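Local coordinates for protein 6-aminohexanoate-cyclic-dimer hydrolase (Arthrobacter sp., PDB 3A2Q) that hydrolyses the cyclic dimer of 6-aminohexanoate, a nylon-6 by-product, to the linear dimer, at residues Lys88-Ser93 against Glu325-Leu330; Arg375-Gly380 against Val454-Arg459; Val389-Gln392 against Gly397-Met400. The protein carries 1 engineered substitution. All blocks are in the same frame, centred on the assembly; numbering follows the deposited sequence.

All three contacts lie in one amidase-family chain and none touches another. Contact 1 joins two helices at one side of the chain's centre. Contact 2 packs a helix end against a strand end on the opposite side, the two centres about 41 Å apart. Contact 3 ties two parts of one loop, within the span of chain between the two segments of contact 2. Its nearest atoms are about 11 Å from those of each of the other two. The Leu-399 side chain of contact 3 is about 11 Å from that of Ser-150, probably a charge-relay residue. The side chains of Leu-399 and of Asn-327 in contact 1 are about 10 and 11 Å from a bound 6-aminohexanoic acid.

Contact 1: residues Lys88-Ser93 against Glu325-Leu330; sequences KGMKES and ERNGEL
The flat carboxamide of Asn-327 meets Met-90 at its oxygen end. Met-90 CE lies at the edge, close to the amide plane, 3.5 Å from Asn-327 OD1. Met-90 CG stands off one face, about 3 Å above the plane but displaced past the rim, and is 3.9 Å from Asn-327 OD1. The other end of the amide is turned back along its own helix, where ND2 is hydrogen-bonded to Glu-323 O. That bond helps to fix the rotation of the group and leaves OD1 facing the methionine.

The two side chains cross at about a right angle. Met-90 is bent at chi2 (-60°) and at chi3 (-67°). The bends bring SD to 3.5 Å from the backbone O of Asn-327 and CE on toward Leu-330, 4.3 Å from its CB. The contact joins the short helix 88-93 to the end of helix 308-331. Tyr-95 and Ile-331 also touch Met-90. Were Met-90 replaced by an alanine, SD and CE would be gone, and a gap would probably open beside Asn-327 and Leu-330.

The two segments share no hydrogen bond. CE on OD1 and SD on the backbone O are non-directional contacts, and the fit here depends on shape.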
loop_
_atom_site.group_PDB
_atom_site.type_symbol
_atom_site.label_atom_id
_atom_site.label_comp_id
_atom_site.label_asym_id
_atom_site.label_seq_id
_atom_site.Cartn_x
_atom_site.Cartn_y
_atom_site.Cartn_z
ATOM N N LYS A 88 17.045 -11.827 -5.622
ATOM C CA LYS A 88 17.577 -12.758 -6.613
ATOM C C LYS A 88 18.005 -14.063 -5.944
ATOM O O LYS A 88 17.535 -15.140 -6.308
ATOM C CB LYS A 88 18.767 -12.121 -7.338
ATOM C CG LYS A 88 19.342 -12.956 -8.471
ATOM C CD LYS A 88 20.463 -12.205 -9.178
ATOM C CE LYS A 88 21.068 -13.026 -10.308
ATOM N NZ LYS A 88 21.712 -14.272 -9.810
ATOM N N GLY A 89 18.884 -13.953 -4.953
ATOM C CA GLY A 89 19.360 -15.128 -4.245
ATOM C C GLY A 89 18.258 -15.999 -3.667
ATOM O O GLY A 89 18.447 -17.202 -3.490
ATOM N N MET A 90 17.107 -15.403 -3.365
ATOM C CA MET A 90 15.991 -16.160 -2.805
ATOM C C MET A 90 15.133 -16.806 -3.885
ATOM O O MET A 90 14.603 -17.897 -3.694
ATOM C CB MET A 90 15.109 -15.261 -1.933
ATOM C CG MET A 90 15.762 -14.797 -0.643
ATOM S SD MET A 90 16.246 -16.167 0.429
ATOM C CE MET A 90 14.655 -16.801 0.886
ATOM N N LYS A 91 14.990 -16.130 -5.020
ATOM C CA LYS A 91 14.183 -16.668 -6.106
ATOM C C LYS A 91 14.793 -17.970 -6.624
ATOM O O LYS A 91 14.087 -18.940 -6.902
ATOM C CB LYS A 91 14.085 -15.655 -7.248
ATOM C CG LYS A 91 13.222 -16.137 -8.397
ATOM C CD LYS A 91 13.167 -15.137 -9.538
ATOM C CE LYS A 91 12.265 -15.663 -10.642
ATOM N NZ LYS A 91 12.201 -14.750 -11.808
ATOM N N GLU A 92 16.114 -17.980 -6.743
ATOM C CA GLU A 92 16.837 -19.145 -7.229
ATOM C C GLU A 92 16.763 -20.319 -6.255
ATOM O O GLU A 92 16.708 -21.479 -6.672
ATOM C CB GLU A 92 18.297 -18.766 -7.480
ATOM C CG GLU A 92 18.471 -17.717 -8.561
ATOM C CD GLU A 92 19.878 -17.154 -8.614
ATOM O OE1 GLU A 92 20.172 -16.387 -9.556
ATOM O OE2 GLU A 92 20.685 -17.472 -7.712
ATOM N N SER A 93 16.746 -20.012 -4.961
ATOM C CA SER A 93 16.695 -21.039 -3.923
ATOM C C SER A 93 15.407 -21.852 -3.960
ATOM O O SER A 93 15.358 -22.969 -3.442
ATOM C CB SER A 93 16.830 -20.402 -2.540
ATOM O OG SER A 93 15.607 -19.807 -2.142
ATOM N N GLU A 325 19.853 -10.846 6.339
ATOM C CA GLU A 325 20.311 -11.886 7.245
ATOM C C GLU A 325 19.200 -12.901 7.508
ATOM O O GLU A 325 19.429 -14.106 7.481
ATOM C CB GLU A 325 20.785 -11.247 8.557
ATOM C CG GLU A 325 20.908 -12.205 9.729
ATOM C CD GLU A 325 21.603 -11.569 10.914
ATOM O OE1 GLU A 325 21.335 -10.378 11.192
ATOM O OE2 GLU A 325 22.413 -12.259 11.571
ATOM N N ARG A 326 17.990 -12.410 7.751
ATOM C CA ARG A 326 16.855 -13.287 8.022
ATOM C C ARG A 326 16.539 -14.205 6.847
ATOM O O ARG A 326 16.223 -15.384 7.029
ATOM C CB ARG A 326 15.611 -12.460 8.367
ATOM C CG ARG A 326 14.449 -13.304 8.872
ATOM C CD ARG A 326 13.194 -12.473 9.145
ATOM N NE ARG A 326 12.558 -12.009 7.917
ATOM C CZ ARG A 326 11.843 -12.767 7.098
ATOM N NH1 ARG A 326 11.653 -14.047 7.360
ATOM N NH2 ARG A 326 11.317 -12.231 6.012
ATOM N N ASN A 327 16.600 -13.659 5.639
ATOM C CA ASN A 327 16.319 -14.457 4.456
ATOM C C ASN A 327 17.422 -15.491 4.242
ATOM O O ASN A 327 17.159 -16.607 3.806
ATOM C CB ASN A 327 16.151 -13.548 3.233
ATOM C CG ASN A 327 14.722 -13.062 3.072
ATOM O OD1 ASN A 327 13.856 -13.799 2.602
ATOM N ND2 ASN A 327 14.465 -11.825 3.480
ATOM N N GLY A 328 18.652 -15.120 4.576
ATOM C CA GLY A 328 19.757 -16.048 4.436
ATOM C C GLY A 328 19.501 -17.272 5.295
ATOM O O GLY A 328 19.696 -18.407 4.855
ATOM N N GLU A 329 19.051 -17.043 6.526
ATOM C CA GLU A 329 18.764 -18.140 7.443
ATOM C C GLU A 329 17.661 -19.044 6.917
ATOM O O GLU A 329 17.685 -20.253 7.143
ATOM C CB GLU A 329 18.360 -17.605 8.816
ATOM C CG GLU A 329 19.454 -16.851 9.543
ATOM C CD GLU A 329 19.039 -16.461 10.947
ATOM O OE1 GLU A 329 18.736 -17.371 11.746
ATOM O OE2 GLU A 329 19.009 -15.247 11.251
ATOM N N LEU A 330 16.696 -18.459 6.218
ATOM C CA LEU A 330 15.586 -19.230 5.666
ATOM C C LEU A 330 16.047 -20.323 4.711
ATOM O O LEU A 330 15.446 -21.394 4.651
ATOM C CB LEU A 330 14.607 -18.313 4.933
ATOM C CG LEU A 330 13.785 -17.348 5.785
ATOM C CD1 LEU A 330 12.886 -16.524 4.883
ATOM C CD2 LEU A 330 12.953 -18.131 6.786
#

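Contact 2: residues Arg375-Gly380 against Val454-Arg459; sequences RWWEAG and VAAYGR
The indole of Trp-377 is sandwiched between its neighbour in the helix and the chain at 454-456. Over one face lie Ala-456 CA and Ala-455 O, the latter 3.9 Å above the plane and offset toward the rim. The opposite face receives the edge of Trp-376, whose CE3 stands 3.5 Å from the plane of the Trp-377 ring. Val-454 O lies at the edge, in plane, 3.6 Å from Trp-377 NE1.

With CG anti to its carbonyl carbon (chi1 -81°), Trp-377 reaches from the helix across to the strand end. Its pyrrole side meets Ala-456, CD1 to CB at 3.7 Å. Its benzene side meets Val-454, CZ2 to CG1 at 3.8 Å, and these two side chains cross at about a right angle.

In the amidase fold this is where the end of helix 356-378 packs on the central mixed sheet. A Schellman motif at Gly-380 ends the helix, and the chain goes on into strand 383-387, which lies antiparallel beside strand 448-455. Past that second strand, a type II beta turn from Ala-456 to Arg-459 leads into helix 460-473.

Phe-428 of helix 427-431 touches both Trp-377 and Val-454. Leu-384 and Pro-300 touch both tryptophans. Trp-377 NE1 makes a weak hydrogen bond to Asp-382 O.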
loop_
_atom_site.group_PDB
_atom_site.type_symbol
_atom_site.label_atom_id
_atom_site.label_comp_id
_atom_site.label_asym_id
_atom_site.label_seq_id
_atom_site.Cartn_x
_atom_site.Cartn_y
_atom_site.Cartn_z
ATOM N N ARG A 375 -0.614 16.635 16.928
ATOM C CA ARG A 375 -1.112 17.790 17.665
ATOM C C ARG A 375 -2.058 18.668 16.850
ATOM O O ARG A 375 -2.838 19.426 17.420
ATOM C CB ARG A 375 0.052 18.632 18.188
ATOM C CG ARG A 375 0.557 18.190 19.555
ATOM C CD ARG A 375 1.536 19.200 20.132
ATOM N NE ARG A 375 2.929 18.823 19.919
ATOM C CZ ARG A 375 3.539 17.829 20.560
ATOM N NH1 ARG A 375 2.880 17.108 21.458
ATOM N NH2 ARG A 375 4.811 17.559 20.306
ATOM N N TRP A 376 -1.991 18.566 15.524
ATOM C CA TRP A 376 -2.864 19.350 14.644
ATOM C C TRP A 376 -4.305 18.869 14.802
ATOM O O TRP A 376 -5.244 19.672 14.810
ATOM C CB TRP A 376 -2.427 19.189 13.182
ATOM C CG TRP A 376 -3.133 20.099 12.207
ATOM C CD1 TRP A 376 -3.005 21.458 12.107
ATOM C CD2 TRP A 376 -4.041 19.705 11.170
ATOM N NE1 TRP A 376 -3.772 21.933 11.067
ATOM C CE2 TRP A 376 -4.418 20.879 10.477
ATOM C CE3 TRP A 376 -4.570 18.476 10.758
ATOM C CZ2 TRP A 376 -5.302 20.857 9.394
ATOM C CZ3 TRP A 376 -5.448 18.454 9.679
ATOM C CH2 TRP A 376 -5.806 19.639 9.009
ATOM N N TRP A 377 -4.476 17.553 14.927
ATOM C CA TRP A 377 -5.800 16.960 15.093
ATOM C C TRP A 377 -6.276 17.228 16.519
ATOM O O TRP A 377 -7.462 17.440 16.768
ATOM C CB TRP A 377 -5.740 15.455 14.825
ATOM C CG TRP A 377 -5.779 15.110 13.357
ATOM C CD1 TRP A 377 -6.874 14.724 12.639
ATOM C CD2 TRP A 377 -4.687 15.164 12.424
ATOM N NE1 TRP A 377 -6.535 14.536 11.317
ATOM C CE2 TRP A 377 -5.198 14.799 11.158
ATOM C CE3 TRP A 377 -3.325 15.489 12.537
ATOM C CZ2 TRP A 377 -4.398 14.749 10.010
ATOM C CZ3 TRP A 377 -2.526 15.441 11.397
ATOM C CH2 TRP A 377 -3.068 15.073 10.148
ATOM N N GLU A 378 -5.326 17.209 17.447
ATOM C CA GLU A 378 -5.589 17.471 18.856
ATOM C C GLU A 378 -6.208 18.862 19.001
ATOM O O GLU A 378 -7.111 19.075 19.812
ATOM C CB GLU A 378 -4.268 17.430 19.633
ATOM C CG GLU A 378 -4.391 17.686 21.122
ATOM C CD GLU A 378 -4.733 16.430 21.887
ATOM O OE1 GLU A 378 -5.708 15.751 21.497
ATOM O OE2 GLU A 378 -4.029 16.126 22.876
ATOM N N ALA A 379 -5.707 19.801 18.203
ATOM C CA ALA A 379 -6.171 21.184 18.235
ATOM C C ALA A 379 -7.564 21.406 17.649
ATOM O O ALA A 379 -8.045 22.540 17.611
ATOM C CB ALA A 379 -5.163 22.080 17.531
ATOM N N GLY A 380 -8.210 20.345 17.178
ATOM C CA GLY A 380 -9.549 20.511 16.638
ATOM C C GLY A 380 -9.803 20.102 15.200
ATOM O O GLY A 380 -10.957 19.969 14.790
ATOM N N VAL A 454 -6.422 12.096 5.457
ATOM C CA VAL A 454 -5.824 11.602 6.696
ATOM C C VAL A 454 -6.696 11.979 7.895
ATOM O O VAL A 454 -7.031 13.147 8.069
ATOM C CB VAL A 454 -4.430 12.227 6.929
ATOM C CG1 VAL A 454 -3.758 11.560 8.126
ATOM C CG2 VAL A 454 -3.571 12.095 5.667
ATOM N N ALA A 455 -7.037 10.994 8.719
ATOM C CA ALA A 455 -7.854 11.229 9.908
ATOM C C ALA A 455 -7.019 11.023 11.169
ATOM O O ALA A 455 -5.869 10.588 11.099
ATOM C CB ALA A 455 -9.055 10.291 9.912
ATOM N N ALA A 456 -7.593 11.337 12.326
ATOM C CA ALA A 456 -6.876 11.171 13.584
ATOM C C ALA A 456 -6.587 9.694 13.853
ATOM O O ALA A 456 -7.268 8.814 13.332
ATOM C CB ALA A 456 -7.688 11.772 14.735
ATOM N N TYR A 457 -5.564 9.438 14.664
ATOM C CA TYR A 457 -5.162 8.077 15.036
ATOM C C TYR A 457 -6.384 7.234 15.412
ATOM O O TYR A 457 -7.157 7.612 16.299
ATOM C CB TYR A 457 -4.213 8.139 16.235
ATOM C CG TYR A 457 -3.389 6.891 16.476
ATOM C CD1 TYR A 457 -2.160 6.712 15.842
ATOM C CD2 TYR A 457 -3.831 5.895 17.345
ATOM C CE1 TYR A 457 -1.390 5.571 16.071
ATOM C CE2 TYR A 457 -3.073 4.751 17.580
ATOM C CZ TYR A 457 -1.853 4.595 16.939
ATOM O OH TYR A 457 -1.107 3.458 17.156
ATOM N N GLY A 458 -6.556 6.107 14.729
ATOM C CA GLY A 458 -7.663 5.210 15.012
ATOM C C GLY A 458 -9.036 5.556 14.457
ATOM O O GLY A 458 -9.985 4.804 14.670
ATOM N N ARG A 459 -9.152 6.657 13.726
ATOM C CA ARG A 459 -10.454 7.056 13.199
ATOM C C ARG A 459 -10.788 6.656 11.758
ATOM O O ARG A 459 -11.230 7.491 10.961
ATOM C CB ARG A 459 -10.639 8.567 13.355
ATOM C CG ARG A 459 -10.560 9.075 14.788
ATOM C CD ARG A 459 -11.468 8.275 15.705
ATOM N NE ARG A 459 -12.868 8.295 15.290
ATOM C CZ ARG A 459 -13.710 9.296 15.525
ATOM N NH1 ARG A 459 -13.303 10.378 16.174
ATOM N NH2 ARG A 459 -14.971 9.205 15.124
#

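Contact 3: residues Val389-Gln392 against Gly397-Met400; sequences VTRQ and GELM
Arg-391 and Glu-398 form a salt bridge across a long loop of the amidase fold, between strand 383-387 and helix 416-422. The same loop carries Gln-411 and Phe-414, which line a pocket for bound 6-aminohexanoic acid.

The two side chains come from opposite directions. Arg-391 NH2 makes the strong bond to Glu-398 OE2, at 2.6 Å and nearly straight (162°). Arg-391 NH1 adds a weak bond to Glu-398 OE2, longer at 3.2 Å and bent. OE2 sits at the edge of the guanidinium, in its plane. It is met on its syn side, from somewhat out of the carboxylate plane. OE2 alone takes both bonds, so this is not the twin arrangement with one nitrogen to each oxygen. The two planes are also 38° apart. A water closes the ring: it accepts from Arg-391 NH1 at 3.1 Å and donates to Glu-398 OE2 at 2.5 Å. Leu-399 CD2 lies 4.1 Å from Arg-391 NH1, the two side chains sliding past each other in opposite directions.

A further bond helps to set the rotation of the arginine. With the chain bent at chi3 (-65°), NE faces the backbone of the next residue and gives a 2.8 Å hydrogen bond to Gln-392 O. All three nitrogens of the guanidinium therefore have acceptors. Glu-398 has CG anti to its backbone N and an extended chain, which carries the carboxylate across to the arginine.

Around this, Arg-391 NH1 also bonds to Gly-417 O of helix 416-422. Met-421 of the same helix touches both Arg-391 and Leu-399. On the glutamate side, the second carboxylate oxygen, Glu-398 OE1, accepts a hydrogen bond from Glu-395 N.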
loop_
_atom_site.group_PDB
_atom_site.type_symbol
_atom_site.label_atom_id
_atom_site.label_comp_id
_atom_site.label_asym_id
_atom_site.label_seq_id
_atom_site.Cartn_x
_atom_site.Cartn_y
_atom_site.Cartn_z
ATOM N N VAL A 389 0.489 11.749 -4.216
ATOM C CA VAL A 389 1.862 11.892 -4.711
ATOM C C VAL A 389 2.069 13.338 -5.157
ATOM O O VAL A 389 1.097 14.068 -5.376
ATOM C CB VAL A 389 2.169 10.913 -5.869
ATOM C CG1 VAL A 389 1.988 9.484 -5.388
ATOM C CG2 VAL A 389 1.273 11.200 -7.065
ATOM N N THR A 390 3.323 13.759 -5.302
ATOM C CA THR A 390 3.604 15.151 -5.655
ATOM C C THR A 390 4.114 15.424 -7.063
ATOM O O THR A 390 4.426 16.571 -7.394
ATOM C CB THR A 390 4.622 15.758 -4.681
ATOM O OG1 THR A 390 5.934 15.266 -4.995
ATOM C CG2 THR A 390 4.282 15.370 -3.248
ATOM N N ARG A 391 4.188 14.383 -7.884
ATOM C CA ARG A 391 4.681 14.511 -9.252
ATOM C C ARG A 391 3.918 13.630 -10.224
ATOM O O ARG A 391 3.136 12.766 -9.825
ATOM C CB ARG A 391 6.149 14.101 -9.307
ATOM C CG ARG A 391 6.377 12.682 -8.795
ATOM C CD ARG A 391 7.722 12.123 -9.232
ATOM N NE ARG A 391 7.795 11.973 -10.683
ATOM C CZ ARG A 391 8.902 11.639 -11.340
ATOM N NH1 ARG A 391 10.028 11.419 -10.673
ATOM N NH2 ARG A 391 8.882 11.527 -12.662
ATOM N N GLN A 392 4.169 13.849 -11.510
ATOM C CA GLN A 392 3.557 13.053 -12.562
ATOM C C GLN A 392 4.183 11.667 -12.432
ATOM O O GLN A 392 5.262 11.525 -11.863
ATOM C CB GLN A 392 3.889 13.654 -13.931
ATOM C CG GLN A 392 3.263 15.027 -14.193
ATOM C CD GLN A 392 1.781 14.937 -14.534
ATOM O OE1 GLN A 392 1.378 14.131 -15.372
ATOM N NE2 GLN A 392 0.969 15.773 -13.896
ATOM N N GLY A 397 11.953 2.564 -15.598
ATOM C CA GLY A 397 13.388 2.775 -15.684
ATOM C C GLY A 397 13.888 4.068 -15.066
ATOM O O GLY A 397 15.033 4.153 -14.619
ATOM N N GLU A 398 13.023 5.074 -15.019
ATOM C CA GLU A 398 13.388 6.375 -14.477
ATOM C C GLU A 398 13.902 6.375 -13.030
ATOM O O GLU A 398 14.894 7.033 -12.726
ATOM C CB GLU A 398 12.193 7.322 -14.598
ATOM C CG GLU A 398 12.519 8.779 -14.359
ATOM C CD GLU A 398 11.285 9.657 -14.422
ATOM O OE1 GLU A 398 10.455 9.454 -15.334
ATOM O OE2 GLU A 398 11.149 10.556 -13.566
ATOM N N LEU A 399 13.244 5.637 -12.141
ATOM C CA LEU A 399 13.658 5.627 -10.739
ATOM C C LEU A 399 14.732 4.608 -10.341
ATOM O O LEU A 399 15.250 4.658 -9.222
ATOM C CB LEU A 399 12.429 5.473 -9.831
ATOM C CG LEU A 399 11.369 6.583 -9.936
ATOM C CD1 LEU A 399 10.364 6.453 -8.786
ATOM C CD2 LEU A 399 12.038 7.946 -9.881
ATOM N N MET A 400 15.071 3.691 -11.241
ATOM C CA MET A 400 16.102 2.699 -10.943
ATOM C C MET A 400 17.467 3.278 -11.302
ATOM O O MET A 400 17.749 3.565 -12.463
ATOM C CB MET A 400 15.853 1.406 -11.723
ATOM C CG MET A 400 14.596 0.658 -11.297
ATOM S SD MET A 400 14.578 0.231 -9.536
ATOM C CE MET A 400 15.559 -1.283 -9.532
HETATM O O HOH W 1 12.814 11.268 -11.914
#